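Local atomic coordinates of prolyl endopeptidase (PDB entry 2BKL), a protein that probably hydrolyses oligopeptides on the carboxyl side of proline, and to a lesser extent alanine, as a serine peptidase of the S9A family. Residues A[265-270]-A[308-313]; A[285-290]-A[295-300]; A[242-245]-A[251-254]; A[234-239]-A[278-283]. All blocks are in the same frame, centred on the assembly; numbering follows the deposited sequence.

Contact 1. Residues A[265-270]-A[308-313]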
loop_
_atom_site.group_PDB
_atom_site.type_symbol
_atom_site.label_atom_id
_atom_site.label_comp_id
_atom_site.label_asym_id
_atom_site.label_seq_id
_atom_site.Cartn_x
_atom_site.Cartn_y
_atom_site.Cartn_z
ATOM N N ARG A 265 -16.692 -17.211 -20.077
ATOM C CA ARG A 265 -17.973 -17.355 -19.410
ATOM C C ARG A 265 -18.038 -16.315 -18.280
ATOM O O ARG A 265 -17.039 -16.071 -17.601
ATOM C CB ARG A 265 -18.084 -18.772 -18.805
ATOM C CG ARG A 265 -17.738 -19.958 -19.773
ATOM C CD ARG A 265 -17.098 -21.182 -19.059
ATOM N NE ARG A 265 -16.946 -22.369 -19.918
ATOM C CZ ARG A 265 -17.952 -23.158 -20.287
ATOM N NH1 ARG A 265 -19.189 -22.920 -19.870
ATOM N NH2 ARG A 265 -17.728 -24.198 -21.089
ATOM N N LEU A 266 -19.194 -15.696 -18.073
ATOM C CA LEU A 266 -19.397 -14.823 -16.924
ATOM C C LEU A 266 -19.682 -15.638 -15.696
ATOM O O LEU A 266 -20.672 -16.351 -15.655
ATOM C CB LEU A 266 -20.578 -13.889 -17.163
ATOM C CG LEU A 266 -20.969 -12.911 -16.057
ATOM C CD1 LEU A 266 -19.877 -11.882 -15.826
ATOM C CD2 LEU A 266 -22.306 -12.226 -16.428
ATOM N N LEU A 267 -18.814 -15.558 -14.695
ATOM C CA LEU A 267 -19.160 -16.135 -13.396
ATOM C C LEU A 267 -20.157 -15.259 -12.646
ATOM O O LEU A 267 -21.193 -15.750 -12.166
ATOM C CB LEU A 267 -17.939 -16.385 -12.537
ATOM C CG LEU A 267 -18.215 -17.013 -11.185
ATOM C CD1 LEU A 267 -18.782 -18.442 -11.319
ATOM C CD2 LEU A 267 -16.945 -17.016 -10.371
ATOM N N VAL A 268 -19.832 -13.974 -12.524
ATOM C CA VAL A 268 -20.679 -13.039 -11.817
ATOM C C VAL A 268 -20.333 -11.616 -12.201
ATOM O O VAL A 268 -19.173 -11.278 -12.443
ATOM C CB VAL A 268 -20.585 -13.234 -10.280
ATOM C CG1 VAL A 268 -19.167 -13.017 -9.758
ATOM C CG2 VAL A 268 -21.555 -12.323 -9.567
ATOM N N LYS A 269 -21.368 -10.793 -12.343
ATOM C CA LYS A 269 -21.234 -9.370 -12.578
ATOM C C LYS A 269 -21.559 -8.702 -11.255
ATOM O O LYS A 269 -22.686 -8.779 -10.769
ATOM C CB LYS A 269 -22.213 -8.934 -13.673
ATOM C CG LYS A 269 -22.162 -7.455 -14.042
ATOM C CD LYS A 269 -22.296 -7.251 -15.570
ATOM C CE LYS A 269 -23.103 -5.995 -15.920
ATOM N NZ LYS A 269 -23.126 -5.721 -17.395
ATOM N N GLY A 270 -20.566 -8.094 -10.626
ATOM C CA GLY A 270 -20.766 -7.515 -9.320
ATOM C C GLY A 270 -21.526 -6.201 -9.369
ATOM O O GLY A 270 -21.236 -5.329 -10.199
ATOM N N ALA A 308 -27.701 -19.325 -8.280
ATOM C CA ALA A 308 -28.648 -20.082 -7.500
ATOM C C ALA A 308 -28.086 -21.416 -7.035
ATOM O O ALA A 308 -28.592 -21.984 -6.076
ATOM C CB ALA A 308 -29.929 -20.317 -8.307
ATOM N N SER A 309 -27.077 -21.920 -7.735
ATOM C CA SER A 309 -26.473 -23.206 -7.415
ATOM C C SER A 309 -25.266 -23.088 -6.471
ATOM O O SER A 309 -24.697 -24.114 -6.127
ATOM C CB SER A 309 -26.024 -23.903 -8.694
ATOM O OG SER A 309 -27.137 -24.149 -9.532
ATOM N N TRP A 310 -24.873 -21.879 -6.083
ATOM C CA TRP A 310 -23.720 -21.742 -5.186
ATOM C C TRP A 310 -24.099 -22.233 -3.798
ATOM O O TRP A 310 -25.228 -22.042 -3.375
ATOM C CB TRP A 310 -23.298 -20.283 -5.065
ATOM C CG TRP A 310 -22.795 -19.630 -6.331
ATOM C CD1 TRP A 310 -22.805 -20.134 -7.593
ATOM C CD2 TRP A 310 -22.178 -18.351 -6.418
ATOM N NE1 TRP A 310 -22.250 -19.239 -8.470
ATOM C CE2 TRP A 310 -21.852 -18.129 -7.771
ATOM C CE3 TRP A 310 -21.864 -17.350 -5.481
ATOM C CZ2 TRP A 310 -21.258 -16.959 -8.208
ATOM C CZ3 TRP A 310 -21.281 -16.218 -5.911
ATOM C CH2 TRP A 310 -20.951 -16.022 -7.253
ATOM N N LYS A 311 -23.147 -22.849 -3.098
ATOM C CA LYS A 311 -23.366 -23.365 -1.749
ATOM C C LYS A 311 -22.516 -22.590 -0.749
ATOM O O LYS A 311 -21.301 -22.560 -0.852
ATOM C CB LYS A 311 -23.125 -24.872 -1.658
ATOM C CG LYS A 311 -21.768 -25.407 -1.989
ATOM C CD LYS A 311 -21.777 -26.951 -2.135
ATOM C CE LYS A 311 -21.195 -27.671 -0.909
ATOM N NZ LYS A 311 -21.542 -29.129 -0.969
ATOM N N GLU A 312 -23.161 -21.908 0.180
ATOM C CA GLU A 312 -22.429 -21.254 1.237
ATOM C C GLU A 312 -21.737 -22.305 2.104
ATOM O O GLU A 312 -22.388 -23.176 2.667
ATOM C CB GLU A 312 -23.370 -20.414 2.077
ATOM C CG GLU A 312 -22.690 -19.588 3.151
ATOM C CD GLU A 312 -23.675 -18.800 3.972
ATOM O OE1 GLU A 312 -24.536 -19.437 4.637
ATOM O OE2 GLU A 312 -23.610 -17.560 3.965
ATOM N N ILE A 313 -20.418 -22.235 2.214
ATOM C CA ILE A 313 -19.673 -23.161 3.082
ATOM C C ILE A 313 -19.037 -22.489 4.310
ATOM O O ILE A 313 -18.757 -23.172 5.284
ATOM C CB ILE A 313 -18.616 -23.953 2.294
ATOM C CG1 ILE A 313 -17.604 -23.038 1.608
ATOM C CG2 ILE A 313 -19.288 -24.866 1.254
ATOM C CD1 ILE A 313 -16.327 -23.788 1.142
#

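Contact 2. Residues A[285-290]-A[295-300]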
loop_
_atom_site.group_PDB
_atom_site.type_symbol
_atom_site.label_atom_id
_atom_site.label_comp_id
_atom_site.label_asym_id
_atom_site.label_seq_id
_atom_site.Cartn_x
_atom_site.Cartn_y
_atom_site.Cartn_z
ATOM N N TYR A 285 -13.811 -21.730 -5.091
ATOM C CA TYR A 285 -14.035 -21.160 -3.768
ATOM C C TYR A 285 -14.106 -19.650 -3.928
ATOM O O TYR A 285 -13.150 -19.031 -4.335
ATOM C CB TYR A 285 -12.940 -21.613 -2.772
ATOM C CG TYR A 285 -12.957 -23.120 -2.647
ATOM C CD1 TYR A 285 -12.218 -23.914 -3.514
ATOM C CD2 TYR A 285 -13.787 -23.749 -1.732
ATOM C CE1 TYR A 285 -12.301 -25.298 -3.472
ATOM C CE2 TYR A 285 -13.872 -25.156 -1.671
ATOM C CZ TYR A 285 -13.118 -25.912 -2.543
ATOM O OH TYR A 285 -13.222 -27.273 -2.514
ATOM N N VAL A 286 -15.261 -19.085 -3.630
ATOM C CA VAL A 286 -15.553 -17.692 -3.929
ATOM C C VAL A 286 -15.700 -16.929 -2.625
ATOM O O VAL A 286 -16.628 -17.191 -1.857
ATOM C CB VAL A 286 -16.850 -17.543 -4.757
ATOM C CG1 VAL A 286 -17.162 -16.085 -5.031
ATOM C CG2 VAL A 286 -16.759 -18.306 -6.049
ATOM N N LEU A 287 -14.801 -15.984 -2.402
ATOM C CA LEU A 287 -14.852 -15.090 -1.258
ATOM C C LEU A 287 -15.563 -13.830 -1.681
ATOM O O LEU A 287 -15.154 -13.186 -2.655
ATOM C CB LEU A 287 -13.426 -14.748 -0.789
ATOM C CG LEU A 287 -13.293 -13.660 0.273
ATOM C CD1 LEU A 287 -13.919 -14.054 1.613
ATOM C CD2 LEU A 287 -11.808 -13.293 0.429
ATOM N N THR A 288 -16.623 -13.450 -0.980
ATOM C CA THR A 288 -17.445 -12.322 -1.410
ATOM C C THR A 288 -18.131 -11.589 -0.284
ATOM O O THR A 288 -18.404 -12.164 0.786
ATOM C CB THR A 288 -18.485 -12.836 -2.444
ATOM O OG1 THR A 288 -19.276 -11.751 -2.928
ATOM C CG2 THR A 288 -19.468 -13.784 -1.811
ATOM N N ASP A 289 -18.411 -10.306 -0.526
ATOM C CA ASP A 289 -19.249 -9.511 0.359
ATOM C C ASP A 289 -20.714 -9.424 -0.107
ATOM O O ASP A 289 -21.517 -8.710 0.485
ATOM C CB ASP A 289 -18.644 -8.117 0.664
ATOM C CG ASP A 289 -18.414 -7.298 -0.535
ATOM O OD1 ASP A 289 -18.983 -7.627 -1.601
ATOM O OD2 ASP A 289 -17.691 -6.258 -0.489
ATOM N N GLU A 290 -21.068 -10.179 -1.138
ATOM C CA GLU A 290 -22.459 -10.227 -1.569
ATOM C C GLU A 290 -23.348 -10.744 -0.448
ATOM O O GLU A 290 -23.155 -11.867 0.026
ATOM C CB GLU A 290 -22.607 -11.086 -2.816
ATOM C CG GLU A 290 -23.964 -10.909 -3.507
ATOM C CD GLU A 290 -24.390 -12.134 -4.281
ATOM O OE1 GLU A 290 -23.784 -12.424 -5.348
ATOM O OE2 GLU A 290 -25.368 -12.790 -3.845
ATOM N N GLN A 295 -18.037 -10.477 4.752
ATOM C CA GLN A 295 -17.636 -11.516 3.796
ATOM C C GLN A 295 -17.938 -12.932 4.238
ATOM O O GLN A 295 -18.087 -13.247 5.424
ATOM C CB GLN A 295 -16.165 -11.372 3.350
ATOM C CG GLN A 295 -15.928 -10.059 2.620
ATOM C CD GLN A 295 -14.831 -10.086 1.574
ATOM O OE1 GLN A 295 -15.116 -9.966 0.377
ATOM N NE2 GLN A 295 -13.581 -10.219 2.000
ATOM N N ARG A 296 -18.049 -13.773 3.228
ATOM C CA ARG A 296 -18.376 -15.183 3.385
ATOM C C ARG A 296 -17.792 -15.950 2.212
ATOM O O ARG A 296 -17.280 -15.339 1.262
ATOM C CB ARG A 296 -19.902 -15.364 3.467
ATOM C CG ARG A 296 -20.690 -14.846 2.282
ATOM C CD ARG A 296 -22.175 -15.107 2.469
ATOM N NE ARG A 296 -23.034 -14.411 1.540
ATOM C CZ ARG A 296 -24.329 -14.685 1.399
ATOM N NH1 ARG A 296 -24.911 -15.627 2.141
ATOM N NH2 ARG A 296 -25.049 -14.008 0.533
ATOM N N VAL A 297 -17.827 -17.269 2.295
ATOM C CA VAL A 297 -17.288 -18.147 1.255
ATOM C C VAL A 297 -18.325 -19.108 0.699
ATOM O O VAL A 297 -18.995 -19.794 1.449
ATOM C CB VAL A 297 -16.056 -18.963 1.719
ATOM C CG1 VAL A 297 -15.426 -19.693 0.539
ATOM C CG2 VAL A 297 -15.021 -18.046 2.398
ATOM N N PHE A 298 -18.395 -19.173 -0.624
ATOM C CA PHE A 298 -19.220 -20.117 -1.382
ATOM C C PHE A 298 -18.334 -21.148 -2.096
ATOM O O PHE A 298 -17.189 -20.869 -2.482
ATOM C CB PHE A 298 -20.031 -19.384 -2.464
ATOM C CG PHE A 298 -21.140 -18.531 -1.944
ATOM C CD1 PHE A 298 -22.390 -19.081 -1.708
ATOM C CD2 PHE A 298 -20.957 -17.176 -1.711
ATOM C CE1 PHE A 298 -23.418 -18.315 -1.257
ATOM C CE2 PHE A 298 -21.985 -16.413 -1.220
ATOM C CZ PHE A 298 -23.236 -16.981 -1.004
ATOM N N GLU A 299 -18.860 -22.357 -2.249
ATOM C CA GLU A 299 -18.309 -23.372 -3.134
ATOM C C GLU A 299 -19.170 -23.378 -4.380
ATOM O O GLU A 299 -20.401 -23.416 -4.274
ATOM C CB GLU A 299 -18.312 -24.756 -2.482
ATOM C CG GLU A 299 -17.727 -25.854 -3.356
ATOM C CD GLU A 299 -17.613 -27.194 -2.655
ATOM O OE1 GLU A 299 -17.615 -27.268 -1.406
ATOM O OE2 GLU A 299 -17.520 -28.195 -3.371
ATOM N N VAL A 300 -18.526 -23.312 -5.540
ATOM C CA VAL A 300 -19.220 -23.278 -6.828
ATOM C C VAL A 300 -18.737 -24.423 -7.686
ATOM O O VAL A 300 -17.537 -24.674 -7.774
ATOM C CB VAL A 300 -18.952 -21.943 -7.541
ATOM C CG1 VAL A 300 -19.646 -21.909 -8.932
ATOM C CG2 VAL A 300 -19.394 -20.782 -6.667
HETATM O O HOH W 1 -14.028 -10.606 -2.062
#

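Contact 3. Residues A[242-245]-A[251-254]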
loop_
_atom_site.group_PDB
_atom_site.type_symbol
_atom_site.label_atom_id
_atom_site.label_comp_id
_atom_site.label_asym_id
_atom_site.label_seq_id
_atom_site.Cartn_x
_atom_site.Cartn_y
_atom_site.Cartn_z
ATOM N N PHE A 242 -9.044 -17.262 -15.042
ATOM C CA PHE A 242 -9.939 -16.211 -14.562
ATOM C C PHE A 242 -9.456 -14.823 -15.001
ATOM O O PHE A 242 -8.247 -14.543 -15.017
ATOM C CB PHE A 242 -9.999 -16.224 -13.033
ATOM C CG PHE A 242 -10.556 -17.478 -12.477
ATOM C CD1 PHE A 242 -11.915 -17.678 -12.449
ATOM C CD2 PHE A 242 -9.719 -18.458 -12.005
ATOM C CE1 PHE A 242 -12.442 -18.871 -11.956
ATOM C CE2 PHE A 242 -10.214 -19.645 -11.532
ATOM C CZ PHE A 242 -11.584 -19.850 -11.515
ATOM N N VAL A 243 -10.411 -13.977 -15.349
ATOM C CA VAL A 243 -10.166 -12.570 -15.612
ATOM C C VAL A 243 -11.137 -11.761 -14.776
ATOM O O VAL A 243 -12.356 -11.969 -14.801
ATOM C CB VAL A 243 -10.289 -12.243 -17.091
ATOM C CG1 VAL A 243 -10.244 -10.727 -17.325
ATOM C CG2 VAL A 243 -9.164 -12.923 -17.892
ATOM N N TYR A 244 -10.565 -10.819 -14.035
ATOM C CA TYR A 244 -11.296 -9.890 -13.189
ATOM C C TYR A 244 -11.348 -8.512 -13.828
ATOM O O TYR A 244 -10.337 -8.040 -14.334
ATOM C CB TYR A 244 -10.585 -9.771 -11.847
ATOM C CG TYR A 244 -10.501 -11.028 -10.998
ATOM C CD1 TYR A 244 -11.490 -11.330 -10.093
ATOM C CD2 TYR A 244 -9.406 -11.852 -11.067
ATOM C CE1 TYR A 244 -11.409 -12.438 -9.299
ATOM C CE2 TYR A 244 -9.321 -12.987 -10.271
ATOM C CZ TYR A 244 -10.319 -13.264 -9.395
ATOM O OH TYR A 244 -10.247 -14.381 -8.584
ATOM N N ILE A 245 -12.520 -7.884 -13.839
ATOM C CA ILE A 245 -12.641 -6.458 -14.118
ATOM C C ILE A 245 -12.924 -5.794 -12.775
ATOM O O ILE A 245 -14.013 -5.976 -12.206
ATOM C CB ILE A 245 -13.745 -6.171 -15.158
ATOM C CG1 ILE A 245 -13.442 -6.898 -16.486
ATOM C CG2 ILE A 245 -13.861 -4.664 -15.347
ATOM C CD1 ILE A 245 -14.526 -6.754 -17.514
ATOM N N GLU A 251 -16.293 -3.173 -6.111
ATOM C CA GLU A 251 -17.032 -4.154 -6.895
ATOM C C GLU A 251 -16.186 -4.675 -8.022
ATOM O O GLU A 251 -15.228 -4.028 -8.431
ATOM C CB GLU A 251 -18.394 -3.604 -7.367
ATOM C CG GLU A 251 -18.344 -2.580 -8.460
ATOM C CD GLU A 251 -19.728 -2.167 -8.985
ATOM O OE1 GLU A 251 -20.714 -2.036 -8.223
ATOM O OE2 GLU A 251 -19.821 -1.936 -10.199
ATOM N N ASN A 252 -16.463 -5.887 -8.440
ATOM C CA ASN A 252 -15.793 -6.455 -9.610
ATOM C C ASN A 252 -16.635 -7.510 -10.294
ATOM O O ASN A 252 -17.589 -8.025 -9.730
ATOM C CB ASN A 252 -14.416 -7.034 -9.251
ATOM C CG ASN A 252 -14.496 -8.281 -8.403
ATOM O OD1 ASN A 252 -14.585 -8.176 -7.176
ATOM N ND2 ASN A 252 -14.374 -9.452 -9.023
ATOM N N ASP A 253 -16.257 -7.798 -11.531
ATOM C CA ASP A 253 -16.786 -8.910 -12.297
ATOM C C ASP A 253 -15.777 -10.017 -12.326
ATOM O O ASP A 253 -14.563 -9.782 -12.226
ATOM C CB ASP A 253 -17.037 -8.490 -13.736
ATOM C CG ASP A 253 -18.023 -7.359 -13.856
ATOM O OD1 ASP A 253 -18.888 -7.202 -12.965
ATOM O OD2 ASP A 253 -17.990 -6.579 -14.836
ATOM N N VAL A 254 -16.241 -11.239 -12.571
ATOM C CA VAL A 254 -15.361 -12.379 -12.773
ATOM C C VAL A 254 -15.788 -13.154 -14.020
ATOM O O VAL A 254 -16.945 -13.555 -14.119
ATOM C CB VAL A 254 -15.351 -13.348 -11.562
ATOM C CG1 VAL A 254 -14.342 -14.465 -11.803
ATOM C CG2 VAL A 254 -15.002 -12.600 -10.284
#

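Contact 4. Residues A[234-239]-A[278-283]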
loop_
_atom_site.group_PDB
_atom_site.type_symbol
_atom_site.label_atom_id
_atom_site.label_comp_id
_atom_site.label_asym_id
_atom_site.label_seq_id
_atom_site.Cartn_x
_atom_site.Cartn_y
_atom_site.Cartn_z
ATOM N N LEU A 234 -4.779 -17.970 -12.663
ATOM C CA LEU A 234 -4.776 -19.307 -13.260
ATOM C C LEU A 234 -4.762 -20.330 -12.135
ATOM O O LEU A 234 -3.990 -20.209 -11.201
ATOM C CB LEU A 234 -3.547 -19.515 -14.162
ATOM C CG LEU A 234 -3.519 -20.842 -14.932
ATOM C CD1 LEU A 234 -4.594 -20.910 -16.018
ATOM C CD2 LEU A 234 -2.129 -21.106 -15.547
ATOM N N SER A 235 -5.613 -21.349 -12.235
ATOM C CA SER A 235 -5.599 -22.413 -11.250
ATOM C C SER A 235 -4.311 -23.220 -11.363
ATOM O O SER A 235 -3.661 -23.246 -12.392
ATOM C CB SER A 235 -6.828 -23.334 -11.430
ATOM O OG SER A 235 -6.800 -24.014 -12.663
ATOM N N ARG A 236 -3.944 -23.855 -10.258
ATOM C CA ARG A 236 -2.774 -24.746 -10.228
ATOM C C ARG A 236 -2.734 -25.813 -11.294
ATOM O O ARG A 236 -1.681 -26.073 -11.877
ATOM C CB ARG A 236 -2.693 -25.440 -8.880
ATOM C CG ARG A 236 -2.012 -24.646 -7.867
ATOM C CD ARG A 236 -0.527 -24.374 -8.140
ATOM N NE ARG A 236 0.359 -25.535 -8.295
ATOM C CZ ARG A 236 0.695 -26.370 -7.310
ATOM N NH1 ARG A 236 0.165 -26.223 -6.097
ATOM N NH2 ARG A 236 1.552 -27.369 -7.520
ATOM N N ASP A 237 -3.863 -26.447 -11.576
ATOM C CA ASP A 237 -3.904 -27.489 -12.595
ATOM C C ASP A 237 -3.936 -26.949 -14.023
ATOM O O ASP A 237 -3.973 -27.714 -14.994
ATOM C CB ASP A 237 -5.076 -28.472 -12.344
ATOM C CG ASP A 237 -6.463 -27.800 -12.300
ATOM O OD1 ASP A 237 -6.660 -26.680 -12.838
ATOM O OD2 ASP A 237 -7.431 -28.367 -11.741
ATOM N N GLY A 238 -3.941 -25.611 -14.164
ATOM C CA GLY A 238 -3.964 -24.993 -15.475
ATOM C C GLY A 238 -5.305 -25.061 -16.191
ATOM O O GLY A 238 -5.437 -24.622 -17.324
ATOM N N LYS A 239 -6.320 -25.592 -15.524
ATOM C CA LYS A 239 -7.571 -25.886 -16.205
ATOM C C LYS A 239 -8.564 -24.731 -16.173
ATOM O O LYS A 239 -9.504 -24.714 -16.953
ATOM C CB LYS A 239 -8.229 -27.145 -15.627
ATOM C CG LYS A 239 -7.495 -28.444 -15.983
ATOM C CD LYS A 239 -7.481 -28.733 -17.487
ATOM C CE LYS A 239 -6.889 -30.110 -17.820
ATOM N NZ LYS A 239 -5.628 -29.979 -18.631
ATOM N N HIS A 278 -10.763 -18.878 -6.055
ATOM C CA HIS A 278 -9.669 -19.845 -6.137
ATOM C C HIS A 278 -10.245 -21.186 -6.532
ATOM O O HIS A 278 -11.255 -21.591 -5.998
ATOM C CB HIS A 278 -8.947 -19.905 -4.794
ATOM C CG HIS A 278 -8.247 -18.624 -4.459
ATOM N ND1 HIS A 278 -7.163 -18.165 -5.181
ATOM C CD2 HIS A 278 -8.514 -17.676 -3.531
ATOM C CE1 HIS A 278 -6.785 -16.991 -4.700
ATOM N NE2 HIS A 278 -7.582 -16.678 -3.691
ATOM N N ALA A 279 -9.624 -21.836 -7.508
ATOM C CA ALA A 279 -10.050 -23.155 -7.969
ATOM C C ALA A 279 -9.094 -24.246 -7.507
ATOM O O ALA A 279 -7.887 -24.099 -7.602
ATOM C CB ALA A 279 -10.134 -23.178 -9.456
ATOM N N TRP A 280 -9.656 -25.332 -7.020
ATOM C CA TRP A 280 -8.867 -26.490 -6.608
ATOM C C TRP A 280 -9.721 -27.723 -6.816
ATOM O O TRP A 280 -10.851 -27.776 -6.392
ATOM C CB TRP A 280 -8.434 -26.341 -5.129
ATOM C CG TRP A 280 -7.599 -27.490 -4.644
ATOM C CD1 TRP A 280 -7.922 -28.375 -3.678
ATOM C CD2 TRP A 280 -6.306 -27.884 -5.140
ATOM N NE1 TRP A 280 -6.907 -29.295 -3.519
ATOM C CE2 TRP A 280 -5.916 -29.029 -4.421
ATOM C CE3 TRP A 280 -5.432 -27.387 -6.117
ATOM C CZ2 TRP A 280 -4.710 -29.683 -4.659
ATOM C CZ3 TRP A 280 -4.229 -28.053 -6.347
ATOM C CH2 TRP A 280 -3.879 -29.161 -5.605
ATOM N N LYS A 281 -9.146 -28.740 -7.466
ATOM C CA LYS A 281 -9.832 -30.023 -7.738
ATOM C C LYS A 281 -11.239 -29.809 -8.309
ATOM O O LYS A 281 -12.206 -30.443 -7.894
ATOM C CB LYS A 281 -9.797 -30.942 -6.499
ATOM C CG LYS A 281 -8.370 -31.368 -6.177
ATOM C CD LYS A 281 -8.265 -32.473 -5.154
ATOM C CE LYS A 281 -6.820 -32.962 -4.986
ATOM N NZ LYS A 281 -6.699 -33.757 -3.724
ATOM N N ASP A 282 -11.315 -28.959 -9.333
ATOM C CA ASP A 282 -12.563 -28.709 -10.095
ATOM C C ASP A 282 -13.701 -28.134 -9.259
ATOM O O ASP A 282 -14.878 -28.267 -9.579
ATOM C CB ASP A 282 -13.040 -29.964 -10.827
ATOM C CG ASP A 282 -12.013 -30.508 -11.772
ATOM O OD1 ASP A 282 -11.512 -29.775 -12.647
ATOM O OD2 ASP A 282 -11.658 -31.706 -11.719
ATOM N N ARG A 283 -13.347 -27.470 -8.162
ATOM C CA ARG A 283 -14.335 -26.675 -7.422
ATOM C C ARG A 283 -13.804 -25.255 -7.305
ATOM O O ARG A 283 -12.617 -25.043 -7.222
ATOM C CB ARG A 283 -14.546 -27.229 -6.014
ATOM C CG ARG A 283 -14.763 -28.711 -5.939
ATOM C CD ARG A 283 -15.958 -29.200 -6.666
ATOM N NE ARG A 283 -17.200 -28.824 -6.001
ATOM C CZ ARG A 283 -18.398 -29.198 -6.409
ATOM N NH1 ARG A 283 -18.537 -29.926 -7.506
ATOM N NH2 ARG A 283 -19.470 -28.817 -5.735
HETATM O O HOH W 2 -5.347 -23.777 -7.791
HETATM O O HOH W 3 -6.646 -28.974 -8.854
HETATM O O HOH W 4 -6.160 -26.214 -9.531
HETATM O O HOH W 5 -9.140 -27.039 -10.313
#

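Contact 1. Residues A[265-270]-A[308-313]
The six-membered part of the Trp-310 indole meets segment 265-270 at its rim, with Leu-267 O and Val-268 CB both near the ring plane. Away from this pair of segments, the indole packs edge-to-face with Phe-298 and also touches Tyr-275. The fold is a beta-propeller: 265-269 is the outermost strand of one blade, and Trp-310 just precedes the outermost strand, 311-314, of the next. The CA atoms of Leu-267 and Trp-310 are 10.9 Å apart, and a side chain as long and flat as tryptophan suits reaching across from one blade to the other; its CG, anti to the carbonyl carbon (chi1 -64°), directs the ring that way. Leu-267 and Val-268 both face Val-254 in a classic beta bulge, which lets two consecutive apolar residues serve the seam between blades. Trp-310 NE1 donates to Pro-305 O. The side-chain contacts are apolar: Leu-267 CD1 approaches Trp-310 CZ2 to 4.2 Å, and Val-268 CB lies 4.1 Å from Trp-310 CH2.

Contact 2. Residues A[285-290]-A[295-300]
Backbone pairing comes first where strands 285-288 and 296-300 form an antiparallel hairpin: Val-286 and Phe-298 exchange two bonds, the one from Val-286 N to Phe-298 O being 2.9 Å, and Thr-288 and Arg-296 also form a hydrogen-bonded pair. The salient side-chain hydrogen bonds are those of Arg-296. Its extended chain delivers the guanidinium side-on to one carbonyl, Glu-290 O, which lies in the guanidinium plane, 3.0 Å from Arg-296 NE and 2.9 Å from Arg-296 NH2. Thr-288 OG1, also bonded to Lys-274 O, accepts from Glu-290 N in an ST turn, which probably helps to place Glu-290. A water bridges Leu-287 O and Gln-295 OE1, while Gln-295 NE2 is hydrogen-bonded to Leu-322 O.

Among flat groups, Phe-298 turns its edge to the guanidinium, CZ standing 3.5 Å above the middle of the Arg-296 plane. Replacing Arg-296 by alanine would take both donors from Glu-290 O and is likely to leave Glu-312 without its ion pair and the Phe-298 edge without the flat group beside it. Apolar contacts are made by a threonine methyl and two valines: Thr-288 CG2 lies 3.7 Å from Phe-298 CE2 at the ring edge, and Val-286 CG2 meets Val-300 CG2 at 3.7 Å.

These are the two middle strands of a propeller blade, flanked by 275-280 and 311-314; Leu-287 and Val-297 pack on Leu-322 of strand 321-328 in the following blade.

Contact 3. Residues A[242-245]-A[251-254]
Ile-245, Val-254 and Asp-253 carry most of this hairpin contact between the middle strands of a propeller blade. Ile-245 and Asp-253 form an antiparallel hydrogen-bonded pair: Asp-253 N gives a 3.0 Å bond to Ile-245 O, and the return bond, Ile-245 N to Asp-253 O, is the longer of the two at 3.2 Å. Ile-245 CB and Asp-253 CB are 4.3 Å apart, setting the isoleucine beside the base of the aspartate. The carboxylate oxygen OD1 of Asp-253 is held by Arg-247 and Gly-270 N.

Val-254, paired with Tyr-244, lies on the other face of the sheet. Its two methyls divide the aromatic neighbours: with CG1 anti to the backbone N (chi1 -176°), that branch reaches Phe-242 CD1 at 4.1 Å, while CG2 runs alongside the tyrosine ring, 3.7 Å from Tyr-244 CE1. A beta-branched residue suits a strand position with a ring to serve on each branch. Asn-252 adds an amide to the same ring, its ND2 lying at the edge 3.6 Å from Tyr-244 CD1, with the two planes 57° apart; ND2 also makes a weak bond to Asp-253 O.

The polar ends on this face are spent on the next blade: Tyr-244 OH accepts from Val-277 N and Asn-252 OD1 from Tyr-275 N. For Tyr-244 and Asn-252 the chemistry thus combines packing inside the hairpin with buried polar ends satisfied by backbone N-H groups of the neighbouring blade.

Contact 4. Residues A[234-239]-A[278-283]
Ser-235 begins the contact by setting its CB against Ala-279 CB, 3.9 Å away, where two small side chains let the chains come close. With its OG between the backbone N and carbonyl carbon (chi1 65°), the serine hydroxyl donates to Asp-237 OD1 at 2.7 Å; OG is also hydrogen-bonded to Tyr-240 N. Arg-236 follows, its CB lying in the plane of the Trp-280 ring, 4.0 Å from the edge atom CZ3; beyond this, its bent chain takes the guanidinium to Asp-373 and Glu-372 and over Trp-130 in a cation-pi contact. Water links Arg-236 N to Ala-279 O.

Asp-237 uses both carboxylate oxygens. Its OD1 also accepts from Lys-239 N, an Asx turn, the two donors arriving from opposite faces of the carboxylate. OD2 instead faces the other segment, receiving two waters that in turn accept from Lys-281 N and Asp-282 N. Solvent thus intervenes near a like-charged neighbour, as Asp-237 OD2 and Asp-282 OD1 are 4.4 Å apart; Asp-282 OD1 is also bonded to Tyr-240 OH. Gly-238 closes the type I turn at a phi of 74°, easily adopted without a side chain.

In the other segment, residues 280-283 make a type I' turn. This is water-mediated packing of turns at equivalent places in adjacent blades of a beta-propeller, each joining the first and second strands of its blade.

In the fold
All four contacts belong to two consecutive propeller blades, spanning residues 229-269 and 275-314. Contacts 2 and 3 lie within blades, pairing the middle strands of the second and first respectively, and their nearest atoms are about 7 Å apart. The blades are joined by contact 1, between outer strand 265-269 and the residue just before strand 311-314, and by contact 4 at the turns. Contact 1 touches both hairpins, its centre about 8 Å from that of contact 2 and about 12 Å from that of contact 3; contact 4 reaches contact 3 through Phe-242 and Ala-279 and contact 2 through Arg-283 and Glu-299. The side chain of Tyr-244 is about 12 Å from the bound N-[(benzyloxy)carbonyl]-L-alanyl-L-proline.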